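Local coordinates for protein transcriptional repressor, TetR family (Thermus thermophilus, PDB 3ANP) that controls fatty acid degradation as a TetR-family transcriptional repressor that binds lauroyl-CoA and probably recognises operator DNA through a helix-turn-helix motif, at residues Y50-A55 and F108-N113; L21-G26 and K101-P106; E84-L89 and K184-L189. One frame throughout, in Å; residues are numbered along the deposited sequence.

Contact 1: residues Y50-A55 and F108-N113; sequences YPYKEA and FYELLN. With DCC (dodecyl-coa), chain E.
Glu110 OE2 is shared by a water and Arg118: the water bridges it to Tyr52 OH, donating to OE2 over 2.7 Å and accepting from the hydroxyl over 2.5 Å, while Arg118 adds a salt bridge. Here the loop leading into helix 54-77, just after the predicted helix-turn-helix, meets the C-terminal part of helix 101-110 in the TetR fold. Tyr52 also touches the carboxylate directly, its CE1 lying 3.3 Å from Glu110 OE2, with ring and carboxylate planes 29° apart. On the other oxygen, Glu54 CG packs at 3.5 Å from Glu110 OE1, and Asn113 ND2 donates to that OE1 from above the carboxylate plane. With CG anti to the backbone N (chi1 -171°) and a bend at chi2, the Glu110 chain reaches across to Tyr52 and Glu54. Glu54 OE1 and Glu110 OE1 are 4.3 Å apart, a repulsion that Arg118, bridged to Glu110 and only weakly paired with Glu54, probably eases. Shortening Glu110 to an alanine is likely to leave the water, Arg118 and Asn113 ND2 without their carboxylate. One residue on, the acyl-CoA is held by the backbone: dodecyl-CoA NP1 donates to Leu111 O over 2.9 Å.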
loop_
_atom_site.group_PDB
_atom_site.type_symbol
_atom_site.label_atom_id
_atom_site.label_comp_id
_atom_site.label_asym_id
_atom_site.label_seq_id
_atom_site.Cartn_x
_atom_site.Cartn_y
_atom_site.Cartn_z
ATOM N N TYR A 50 14.074 -18.131 14.916
ATOM C CA TYR A 50 13.216 -17.547 13.878
ATOM C C TYR A 50 11.949 -18.409 13.792
ATOM O O TYR A 50 11.936 -19.443 13.133
ATOM C CB TYR A 50 13.963 -17.551 12.530
ATOM C CG TYR A 50 15.137 -16.584 12.502
ATOM C CD1 TYR A 50 14.923 -15.202 12.380
ATOM C CD2 TYR A 50 16.454 -17.041 12.639
ATOM C CE1 TYR A 50 15.977 -14.302 12.402
ATOM C CE2 TYR A 50 17.525 -16.138 12.655
ATOM C CZ TYR A 50 17.277 -14.772 12.540
ATOM O OH TYR A 50 18.310 -13.863 12.594
ATOM N N PRO A 51 10.872 -17.991 14.473
ATOM C CA PRO A 51 9.580 -18.690 14.520
ATOM C C PRO A 51 8.949 -18.979 13.169
ATOM O O PRO A 51 8.136 -19.893 13.043
ATOM C CB PRO A 51 8.713 -17.765 15.378
ATOM C CG PRO A 51 9.701 -17.056 16.229
ATOM C CD PRO A 51 10.815 -16.753 15.265
ATOM N N TYR A 52 9.297 -18.183 12.166
ATOM C CA TYR A 52 8.794 -18.394 10.813
ATOM C C TYR A 52 9.874 -17.869 9.870
ATOM O O TYR A 52 10.626 -16.971 10.246
ATOM C CB TYR A 52 7.428 -17.690 10.601
ATOM C CG TYR A 52 7.325 -16.274 11.134
ATOM C CD1 TYR A 52 7.552 -15.169 10.306
ATOM C CD2 TYR A 52 6.993 -16.041 12.470
ATOM C CE1 TYR A 52 7.447 -13.859 10.796
ATOM C CE2 TYR A 52 6.898 -14.752 12.969
ATOM C CZ TYR A 52 7.125 -13.663 12.129
ATOM O OH TYR A 52 7.047 -12.395 12.644
ATOM N N LYS A 53 9.970 -18.446 8.673
ATOM C CA LYS A 53 11.009 -18.064 7.701
ATOM C C LYS A 53 11.113 -16.563 7.403
ATOM O O LYS A 53 12.222 -16.041 7.209
ATOM C CB LYS A 53 10.818 -18.829 6.386
ATOM C CG LYS A 53 11.211 -20.319 6.424
ATOM C CD LYS A 53 10.686 -21.072 5.194
ATOM C CE LYS A 53 11.106 -20.390 3.881
ATOM N NZ LYS A 53 10.479 -21.056 2.684
ATOM N N GLU A 54 9.973 -15.868 7.370
ATOM C CA GLU A 54 9.971 -14.433 7.071
ATOM C C GLU A 54 10.677 -13.600 8.132
ATOM O O GLU A 54 11.114 -12.472 7.865
ATOM C CB GLU A 54 8.534 -13.912 6.905
ATOM C CG GLU A 54 7.831 -14.364 5.641
ATOM C CD GLU A 54 7.403 -15.818 5.674
ATOM O OE1 GLU A 54 7.411 -16.437 6.761
ATOM O OE2 GLU A 54 7.046 -16.341 4.605
ATOM N N ALA A 55 10.767 -14.131 9.348
ATOM C CA ALA A 55 11.432 -13.397 10.409
ATOM C C ALA A 55 12.904 -13.198 10.012
ATOM O O ALA A 55 13.535 -12.229 10.425
ATOM C CB ALA A 55 11.317 -14.158 11.752
ATOM N N PHE A 108 7.878 -8.123 1.829
ATOM C CA PHE A 108 6.799 -7.136 1.714
ATOM C C PHE A 108 5.426 -7.752 2.026
ATOM O O PHE A 108 4.576 -7.101 2.627
ATOM C CB PHE A 108 6.739 -6.518 0.303
ATOM C CG PHE A 108 7.915 -5.629 -0.050
ATOM C CD1 PHE A 108 8.578 -4.871 0.924
ATOM C CD2 PHE A 108 8.323 -5.509 -1.384
ATOM C CE1 PHE A 108 9.629 -4.002 0.580
ATOM C CE2 PHE A 108 9.371 -4.645 -1.739
ATOM C CZ PHE A 108 10.022 -3.892 -0.756
ATOM N N TYR A 109 5.196 -8.993 1.612
ATOM C CA TYR A 109 3.901 -9.622 1.889
ATOM C C TYR A 109 3.661 -9.795 3.385
ATOM O O TYR A 109 2.521 -9.815 3.837
ATOM C CB TYR A 109 3.789 -10.984 1.189
ATOM C CG TYR A 109 3.477 -10.857 -0.275
ATOM C CD1 TYR A 109 2.280 -10.272 -0.707
ATOM C CD2 TYR A 109 4.384 -11.291 -1.235
ATOM C CE1 TYR A 109 2.005 -10.124 -2.067
ATOM C CE2 TYR A 109 4.119 -11.147 -2.587
ATOM C CZ TYR A 109 2.930 -10.566 -2.999
ATOM O OH TYR A 109 2.676 -10.451 -4.351
ATOM N N GLU A 110 4.739 -9.909 4.151
ATOM C CA GLU A 110 4.624 -10.080 5.597
ATOM C C GLU A 110 3.962 -8.858 6.243
ATOM O O GLU A 110 3.317 -8.974 7.272
ATOM C CB GLU A 110 6.010 -10.355 6.189
ATOM C CG GLU A 110 6.043 -10.770 7.638
ATOM C CD GLU A 110 5.297 -12.072 7.954
ATOM O OE1 GLU A 110 4.971 -12.856 7.040
ATOM O OE2 GLU A 110 5.063 -12.310 9.149
ATOM N N LEU A 111 4.103 -7.684 5.630
ATOM C CA LEU A 111 3.462 -6.484 6.156
ATOM C C LEU A 111 1.947 -6.573 5.927
ATOM O O LEU A 111 1.188 -5.772 6.454
ATOM C CB LEU A 111 4.024 -5.231 5.465
ATOM C CG LEU A 111 5.431 -4.886 5.946
ATOM C CD1 LEU A 111 6.219 -4.160 4.875
ATOM C CD2 LEU A 111 5.306 -4.046 7.220
ATOM N N LEU A 112 1.520 -7.559 5.144
ATOM C CA LEU A 112 0.102 -7.747 4.852
ATOM C C LEU A 112 -0.405 -9.057 5.461
ATOM O O LEU A 112 -1.494 -9.529 5.124
ATOM C CB LEU A 112 -0.138 -7.776 3.336
ATOM C CG LEU A 112 0.344 -6.580 2.504
ATOM C CD1 LEU A 112 0.148 -6.865 1.028
ATOM C CD2 LEU A 112 -0.408 -5.323 2.910
ATOM N N ASN A 113 0.384 -9.647 6.349
ATOM C CA ASN A 113 -0.022 -10.903 6.972
ATOM C C ASN A 113 -1.385 -10.747 7.670
ATOM O O ASN A 113 -1.591 -9.812 8.440
ATOM C CB ASN A 113 1.031 -11.344 7.993
ATOM C CG ASN A 113 0.921 -12.814 8.333
ATOM O OD1 ASN A 113 -0.082 -13.255 8.900
ATOM N ND2 ASN A 113 1.949 -13.585 7.976
HETATM C C2 DCC E . 0.533 4.960 23.051
HETATM C C4 DCC E . 0.810 6.221 21.133
HETATM C C5 DCC E . 2.185 6.193 21.316
HETATM C C6 DCC E . 2.693 5.513 22.417
HETATM C C8 DCC E . 1.752 7.312 19.534
HETATM C C10 DCC E . 12.789 -1.091 3.724
HETATM C C11 DCC E . 13.725 -2.170 3.176
HETATM C C12 DCC E . 15.169 -1.667 3.122
HETATM N N9 DCC E . 0.579 6.920 20.025
HETATM N N7 DCC E . 2.735 6.873 20.316
HETATM N N3 DCC E . 0.017 5.598 22.015
HETATM N N1 DCC E . 1.838 4.912 23.258
HETATM N N6 DCC E . 4.004 5.459 22.632
HETATM C "C1'" DCC E . -0.751 7.221 19.448
HETATM C "C2'" DCC E . -0.641 7.616 17.977
HETATM O "O2'" DCC E . -0.120 8.944 17.872
HETATM C "C3'" DCC E . -2.134 7.627 17.655
HETATM O "O3'" DCC E . -2.732 8.833 18.138
HETATM C "C4'" DCC E . -2.652 6.436 18.467
HETATM O "O4'" DCC E . -1.575 6.051 19.342
HETATM C "C5'" DCC E . -2.990 5.299 17.501
HETATM O "O5'" DCC E . -1.857 4.980 16.690
HETATM P P1 DCC E . -2.035 4.142 15.326
HETATM O O11 DCC E . -3.179 4.676 14.555
HETATM O O12 DCC E . -0.713 4.057 14.667
HETATM O O6 DCC E . -2.446 2.673 15.840
HETATM P P2 DCC E . -1.330 1.576 16.216
HETATM O O21 DCC E . -2.141 0.827 17.204
HETATM O O22 DCC E . -0.230 2.509 16.544
HETATM O O7 DCC E . -1.347 0.915 14.748
HETATM C CPA DCC E . -0.431 1.317 13.727
HETATM C CPB DCC E . 0.194 0.079 13.076
HETATM C CP8 DCC E . -0.907 -0.941 12.770
HETATM C CP7 DCC E . 1.224 -0.531 14.029
HETATM C CP9 DCC E . 0.887 0.489 11.775
HETATM O OP3 DCC E . -1.814 -0.422 11.794
HETATM C CP6 DCC E . -0.291 -2.249 12.268
HETATM O OP2 DCC E . 0.086 -3.108 13.063
HETATM N NP2 DCC E . -0.192 -2.368 10.947
HETATM C CP5 DCC E . 0.378 -3.572 10.322
HETATM C CP4 DCC E . 1.006 -3.211 8.974
HETATM C CP3 DCC E . -0.040 -2.635 8.017
HETATM O OP1 DCC E . -0.785 -1.724 8.374
HETATM N NP1 DCC E . -0.064 -3.178 6.802
HETATM C CP2 DCC E . -1.023 -2.733 5.780
HETATM C CP1 DCC E . -0.616 -1.357 5.244
HETATM S S DCC E . 0.914 -1.397 4.240
HETATM P P3 DCC E . -3.825 9.583 17.224
HETATM O O31 DCC E . -3.245 10.717 16.470
HETATM O O32 DCC E . -4.456 8.461 16.256
HETATM O O33 DCC E . -4.993 10.039 18.233
HETATM C CA1 DCC E . 2.154 -1.021 5.419
HETATM C CA2 DCC E . 3.535 -0.582 4.925
HETATM O OA1 DCC E . 1.922 -1.115 6.624
HETATM C CA3 DCC E . 4.324 0.101 6.043
HETATM C CA4 DCC E . 5.675 0.632 5.554
HETATM C CA5 DCC E . 6.593 -0.480 5.043
HETATM C CA6 DCC E . 7.997 0.076 4.790
HETATM C CA7 DCC E . 8.963 -1.031 4.363
HETATM C CA8 DCC E . 10.390 -0.493 4.240
HETATM C CA9 DCC E . 11.341 -1.586 3.742
HETATM O O HOH W 1 6.223 -10.659 10.973
#

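Contact 2: residues L21-G26 and K101-P106; sequences LFRNRG and KDLLLP
Leu103 reaches from helix 101-110 to the last turns of helix 3-25 and divides its two methyls between Phe22 and Arg23. The tight part is the Phe22 side, where Leu103 CD2 sits 3.7 Å from Phe22 CB. It is the root of the phenylalanine that does the touching; the ring turns to Phe27 edge-to-face, and the side chain also packs on Ile35 and Val56. Leu103 in turn leans on Tyr60 of helix 54-77, so this methyl contact is buried among side chains of several helices. The Arg23 side is looser and faces solvent. Leu103 CD1 lies 4.0 Å from Arg23 NE, and the extended arginine chain passes the leucine at about a right angle, its guanidinium running on to a long, weak ion pair with Glu100. With CG beside the backbone N (chi1 -63°), the end of Leu103 comes nearer to helix 3-25. In the TetR architecture this joins the first helix of the DNA-binding domain to the ligand-binding domain. No hydrogen bond or salt bridge joins 21-26 to 101-106; they meet by van der Waals contact of leucine methyls with a CB and an arginine chain, which could tolerate a small shift without breaking directional bonds.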
loop_
_atom_site.group_PDB
_atom_site.type_symbol
_atom_site.label_atom_id
_atom_site.label_comp_id
_atom_site.label_asym_id
_atom_site.label_seq_id
_atom_site.Cartn_x
_atom_site.Cartn_y
_atom_site.Cartn_z
ATOM N N LEU A 21 21.142 -19.676 1.458
ATOM C CA LEU A 21 20.211 -20.615 0.824
ATOM C C LEU A 21 19.121 -19.849 0.080
ATOM O O LEU A 21 18.763 -20.222 -1.036
ATOM C CB LEU A 21 19.554 -21.548 1.869
ATOM C CG LEU A 21 20.478 -22.672 2.355
ATOM C CD1 LEU A 21 19.967 -23.266 3.654
ATOM C CD2 LEU A 21 20.579 -23.758 1.261
ATOM N N PHE A 22 18.580 -18.800 0.700
ATOM C CA PHE A 22 17.524 -18.015 0.052
ATOM C C PHE A 22 18.057 -17.421 -1.258
ATOM O O PHE A 22 17.382 -17.436 -2.301
ATOM C CB PHE A 22 17.034 -16.852 0.943
ATOM C CG PHE A 22 16.339 -17.278 2.235
ATOM C CD1 PHE A 22 15.770 -18.535 2.372
ATOM C CD2 PHE A 22 16.213 -16.367 3.287
ATOM C CE1 PHE A 22 15.072 -18.883 3.546
ATOM C CE2 PHE A 22 15.528 -16.698 4.456
ATOM C CZ PHE A 22 14.955 -17.964 4.581
ATOM N N ARG A 23 19.268 -16.886 -1.197
ATOM C CA ARG A 23 19.880 -16.288 -2.378
ATOM C C ARG A 23 20.148 -17.293 -3.477
ATOM O O ARG A 23 19.803 -17.059 -4.635
ATOM C CB ARG A 23 21.200 -15.599 -2.009
ATOM C CG ARG A 23 21.022 -14.235 -1.370
ATOM C CD ARG A 23 22.364 -13.593 -0.988
ATOM N NE ARG A 23 22.169 -12.213 -0.560
ATOM C CZ ARG A 23 22.418 -11.762 0.664
ATOM N NH1 ARG A 23 22.190 -10.487 0.948
ATOM N NH2 ARG A 23 22.901 -12.577 1.602
ATOM N N ASN A 24 20.766 -18.413 -3.117
ATOM C CA ASN A 24 21.125 -19.443 -4.092
ATOM C C ASN A 24 20.003 -20.346 -4.588
ATOM O O ASN A 24 20.055 -20.836 -5.717
ATOM C CB ASN A 24 22.233 -20.343 -3.529
ATOM C CG ASN A 24 23.559 -19.616 -3.384
ATOM O OD1 ASN A 24 23.839 -18.687 -4.131
ATOM N ND2 ASN A 24 24.387 -20.052 -2.435
ATOM N N ARG A 25 18.991 -20.574 -3.757
ATOM C CA ARG A 25 17.923 -21.493 -4.141
ATOM C C ARG A 25 16.507 -20.939 -4.100
ATOM O O ARG A 25 15.573 -21.601 -4.549
ATOM C CB ARG A 25 18.019 -22.755 -3.272
ATOM C CG ARG A 25 19.364 -23.485 -3.430
ATOM C CD ARG A 25 19.559 -24.621 -2.441
ATOM N NE ARG A 25 18.587 -25.694 -2.628
ATOM C CZ ARG A 25 18.497 -26.767 -1.848
ATOM N NH1 ARG A 25 17.577 -27.695 -2.093
ATOM N NH2 ARG A 25 19.325 -26.914 -0.819
ATOM N N GLY A 26 16.345 -19.732 -3.577
ATOM C CA GLY A 26 15.020 -19.144 -3.510
ATOM C C GLY A 26 14.465 -19.208 -2.096
ATOM O O GLY A 26 14.708 -20.181 -1.365
ATOM N N LYS A 101 15.239 -7.596 -5.100
ATOM C CA LYS A 101 13.854 -7.933 -5.404
ATOM C C LYS A 101 13.343 -9.308 -4.939
ATOM O O LYS A 101 12.293 -9.396 -4.304
ATOM C CB LYS A 101 13.629 -7.800 -6.913
ATOM C CG LYS A 101 12.245 -8.201 -7.373
ATOM C CD LYS A 101 12.118 -8.049 -8.879
ATOM C CE LYS A 101 10.805 -8.613 -9.383
ATOM N NZ LYS A 101 10.711 -10.075 -9.131
ATOM N N ASP A 102 14.063 -10.375 -5.272
ATOM C CA ASP A 102 13.630 -11.727 -4.902
ATOM C C ASP A 102 13.550 -11.981 -3.390
ATOM O O ASP A 102 12.748 -12.806 -2.942
ATOM C CB ASP A 102 14.535 -12.775 -5.553
ATOM C CG ASP A 102 14.488 -12.732 -7.078
ATOM O OD1 ASP A 102 13.417 -12.419 -7.654
ATOM O OD2 ASP A 102 15.528 -13.033 -7.700
ATOM N N LEU A 103 14.389 -11.304 -2.609
ATOM C CA LEU A 103 14.365 -11.456 -1.154
ATOM C C LEU A 103 13.343 -10.507 -0.531
ATOM O O LEU A 103 12.652 -10.859 0.418
ATOM C CB LEU A 103 15.733 -11.138 -0.537
ATOM C CG LEU A 103 16.909 -12.030 -0.926
ATOM C CD1 LEU A 103 18.210 -11.418 -0.411
ATOM C CD2 LEU A 103 16.706 -13.412 -0.352
ATOM N N LEU A 104 13.258 -9.289 -1.052
ATOM C CA LEU A 104 12.333 -8.322 -0.484
ATOM C C LEU A 104 10.863 -8.593 -0.784
ATOM O O LEU A 104 9.993 -8.226 0.010
ATOM C CB LEU A 104 12.685 -6.907 -0.954
ATOM C CG LEU A 104 14.080 -6.401 -0.584
ATOM C CD1 LEU A 104 14.261 -4.993 -1.116
ATOM C CD2 LEU A 104 14.255 -6.429 0.928
ATOM N N LEU A 105 10.562 -9.233 -1.910
ATOM C CA LEU A 105 9.139 -9.461 -2.216
ATOM C C LEU A 105 8.423 -10.275 -1.115
ATOM O O LEU A 105 7.418 -9.821 -0.573
ATOM C CB LEU A 105 8.973 -10.121 -3.585
ATOM C CG LEU A 105 7.538 -10.325 -4.092
ATOM C CD1 LEU A 105 6.795 -9.004 -4.065
ATOM C CD2 LEU A 105 7.567 -10.888 -5.507
ATOM N N PRO A 106 8.934 -11.472 -0.761
ATOM C CA PRO A 106 8.219 -12.204 0.294
ATOM C C PRO A 106 8.216 -11.440 1.610
ATOM O O PRO A 106 7.335 -11.617 2.453
ATOM C CB PRO A 106 8.970 -13.539 0.375
ATOM C CG PRO A 106 10.331 -13.225 -0.213
ATOM C CD PRO A 106 9.994 -12.307 -1.353
#

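Contact 3: residues E84-L89 and K184-L189; sequences EVLRHL and KNLRLL
Leu186 supplies the apolar part of this contact, pushing one methyl against Leu86 and the other against Arg87. Its CD1 lies 4.1 Å from Leu86 CD1, while CD2 rests against the backbone and the root of the arginine, 3.7 Å from Arg87 CG. With CG anti to the backbone N (chi1 177°), the two Leu186 methyls meet both residues, and the leucine crosses the aliphatic chain of Arg87 at about a right angle. Leu86 also packs on Ile135 and Leu136 of helix 128-142, and Leu186 on Leu158 of helix 151-172. The two segments run roughly antiparallel, at 149° with their axes 10.5 Å apart, in the all-helical C-terminal domain of the TetR family; helix 178-191 also faces the second subunit. The charged part of the contact is a pair of arginines, both partly exposed. Arg87 NH2 and Arg187 NH1 come within 3.4 Å, two donors with no bond between them, Arg187 NH1 arriving at the edge of the Arg87 guanidinium. Each arginine has a carboxylate of its own, which probably eases the repulsion: Arg87 NH1 makes a 2.9 Å salt bridge to Glu84 OE2, and Arg187 pairs with Glu191. Among the polar bonds of helix 178-191, Lys184 NZ donates to Asn185 OD1 over 2.8 Å, pairs with Glu181 and also bonds Thr157 of the second subunit.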
loop_
_atom_site.group_PDB
_atom_site.type_symbol
_atom_site.label_atom_id
_atom_site.label_comp_id
_atom_site.label_asym_id
_atom_site.label_seq_id
_atom_site.Cartn_x
_atom_site.Cartn_y
_atom_site.Cartn_z
ATOM N N GLU A 84 16.647 17.355 -0.928
ATOM C CA GLU A 84 17.588 16.562 -1.721
ATOM C C GLU A 84 17.905 15.254 -1.003
ATOM O O GLU A 84 18.186 14.244 -1.645
ATOM C CB GLU A 84 18.887 17.334 -1.991
ATOM C CG GLU A 84 18.890 18.056 -3.337
ATOM C CD GLU A 84 18.611 17.115 -4.509
ATOM O OE1 GLU A 84 19.335 16.103 -4.665
ATOM O OE2 GLU A 84 17.667 17.389 -5.279
ATOM N N VAL A 85 17.868 15.264 0.325
ATOM C CA VAL A 85 18.142 14.028 1.051
ATOM C C VAL A 85 16.973 13.077 0.822
ATOM O O VAL A 85 17.158 11.868 0.720
ATOM C CB VAL A 85 18.337 14.262 2.554
ATOM C CG1 VAL A 85 18.554 12.904 3.257
ATOM C CG2 VAL A 85 19.561 15.143 2.776
ATOM N N LEU A 86 15.767 13.631 0.754
ATOM C CA LEU A 86 14.569 12.831 0.488
ATOM C C LEU A 86 14.655 12.188 -0.892
ATOM O O LEU A 86 14.407 10.992 -1.037
ATOM C CB LEU A 86 13.321 13.697 0.530
ATOM C CG LEU A 86 12.716 13.969 1.897
ATOM C CD1 LEU A 86 11.556 14.944 1.738
ATOM C CD2 LEU A 86 12.248 12.659 2.513
ATOM N N ARG A 87 14.975 12.991 -1.907
ATOM C CA ARG A 87 15.097 12.477 -3.272
ATOM C C ARG A 87 16.158 11.388 -3.323
ATOM O O ARG A 87 15.989 10.375 -3.999
ATOM C CB ARG A 87 15.503 13.581 -4.262
ATOM C CG ARG A 87 14.458 14.641 -4.537
ATOM C CD ARG A 87 14.744 15.314 -5.878
ATOM N NE ARG A 87 13.812 16.400 -6.160
ATOM C CZ ARG A 87 13.876 17.606 -5.603
ATOM N NH1 ARG A 87 14.837 17.884 -4.732
ATOM N NH2 ARG A 87 12.980 18.534 -5.917
ATOM N N HIS A 88 17.263 11.617 -2.621
ATOM C CA HIS A 88 18.348 10.643 -2.583
ATOM C C HIS A 88 17.879 9.331 -1.955
ATOM O O HIS A 88 18.134 8.240 -2.480
ATOM C CB HIS A 88 19.519 11.191 -1.767
ATOM C CG HIS A 88 20.614 10.199 -1.543
ATOM N ND1 HIS A 88 21.534 9.876 -2.518
ATOM C CD2 HIS A 88 20.926 9.444 -0.463
ATOM C CE1 HIS A 88 22.367 8.965 -2.047
ATOM N NE2 HIS A 88 22.019 8.685 -0.803
ATOM N N LEU A 89 17.195 9.438 -0.821
ATOM C CA LEU A 89 16.717 8.251 -0.127
ATOM C C LEU A 89 15.862 7.369 -1.026
ATOM O O LEU A 89 16.035 6.150 -1.064
ATOM C CB LEU A 89 15.919 8.651 1.114
ATOM C CG LEU A 89 15.200 7.529 1.874
ATOM C CD1 LEU A 89 16.186 6.503 2.380
ATOM C CD2 LEU A 89 14.438 8.144 3.037
ATOM N N LYS A 184 7.873 10.091 -8.332
ATOM C CA LYS A 184 6.505 10.577 -8.544
ATOM C C LYS A 184 5.773 10.647 -7.200
ATOM O O LYS A 184 5.093 11.635 -6.913
ATOM C CB LYS A 184 5.730 9.645 -9.508
ATOM C CG LYS A 184 4.217 9.961 -9.651
ATOM C CD LYS A 184 3.319 9.167 -8.671
ATOM C CE LYS A 184 3.368 7.664 -8.985
ATOM N NZ LYS A 184 2.575 6.811 -8.050
ATOM N N ASN A 185 5.906 9.601 -6.382
ATOM C CA ASN A 185 5.255 9.585 -5.062
ATOM C C ASN A 185 5.755 10.736 -4.211
ATOM O O ASN A 185 4.980 11.420 -3.524
ATOM C CB ASN A 185 5.549 8.284 -4.302
ATOM C CG ASN A 185 4.914 7.073 -4.940
ATOM O OD1 ASN A 185 3.957 7.197 -5.696
ATOM N ND2 ASN A 185 5.431 5.883 -4.619
ATOM N N LEU A 186 7.069 10.924 -4.226
ATOM C CA LEU A 186 7.683 11.985 -3.456
ATOM C C LEU A 186 7.189 13.371 -3.879
ATOM O O LEU A 186 6.747 14.155 -3.047
ATOM C CB LEU A 186 9.197 11.916 -3.601
ATOM C CG LEU A 186 9.947 13.038 -2.886
ATOM C CD1 LEU A 186 9.672 12.962 -1.382
ATOM C CD2 LEU A 186 11.436 12.907 -3.168
ATOM N N ARG A 187 7.280 13.671 -5.171
ATOM C CA ARG A 187 6.840 14.964 -5.684
ATOM C C ARG A 187 5.363 15.217 -5.374
ATOM O O ARG A 187 4.984 16.303 -4.928
ATOM C CB ARG A 187 7.034 15.023 -7.202
ATOM C CG ARG A 187 8.437 14.694 -7.679
ATOM C CD ARG A 187 9.339 15.905 -7.662
ATOM N NE ARG A 187 8.765 17.013 -8.419
ATOM C CZ ARG A 187 9.427 18.115 -8.751
ATOM N NH1 ARG A 187 10.697 18.259 -8.396
ATOM N NH2 ARG A 187 8.815 19.079 -9.425
ATOM N N LEU A 188 4.519 14.227 -5.635
ATOM C CA LEU A 188 3.095 14.408 -5.383
ATOM C C LEU A 188 2.777 14.667 -3.923
ATOM O O LEU A 188 2.036 15.606 -3.614
ATOM C CB LEU A 188 2.280 13.211 -5.891
ATOM C CG LEU A 188 2.091 13.136 -7.408
ATOM C CD1 LEU A 188 1.111 12.018 -7.737
ATOM C CD2 LEU A 188 1.549 14.475 -7.931
ATOM N N LEU A 189 3.330 13.867 -3.009
ATOM C CA LEU A 189 3.025 14.098 -1.602
ATOM C C LEU A 189 3.727 15.334 -1.048
ATOM O O LEU A 189 3.157 16.073 -0.244
ATOM C CB LEU A 189 3.390 12.885 -0.741
ATOM C CG LEU A 189 2.624 12.850 0.588
ATOM C CD1 LEU A 189 1.192 12.371 0.306
ATOM C CD2 LEU A 189 3.305 11.913 1.602
#

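Contacts 1 and 2 are neighbours, their centres 13 Å apart, and both use helix 101-110, contact 2 near its beginning and contact 1 toward its end. They touch where Glu54 CG approaches Pro106 O at 4.2 Å. Together they join the DNA-binding domain to the ligand-binding domain. Contact 3 lies wholly within the latter, on the opposite side of the chain's centre, its centre about 28 Å from theirs. In sequence the segments interleave: 21-26, 50-55, 84-89, 101-106, 108-113, 184-189. Helix 82-99 of contact 3 is followed by helix 101-110. Contacts 1 and 3 both reach the second subunit. Contact 1 holds pocket residues Leu111 and Leu112 beside the DNA-binding domain, placing the acyl-CoA where it could influence that domain.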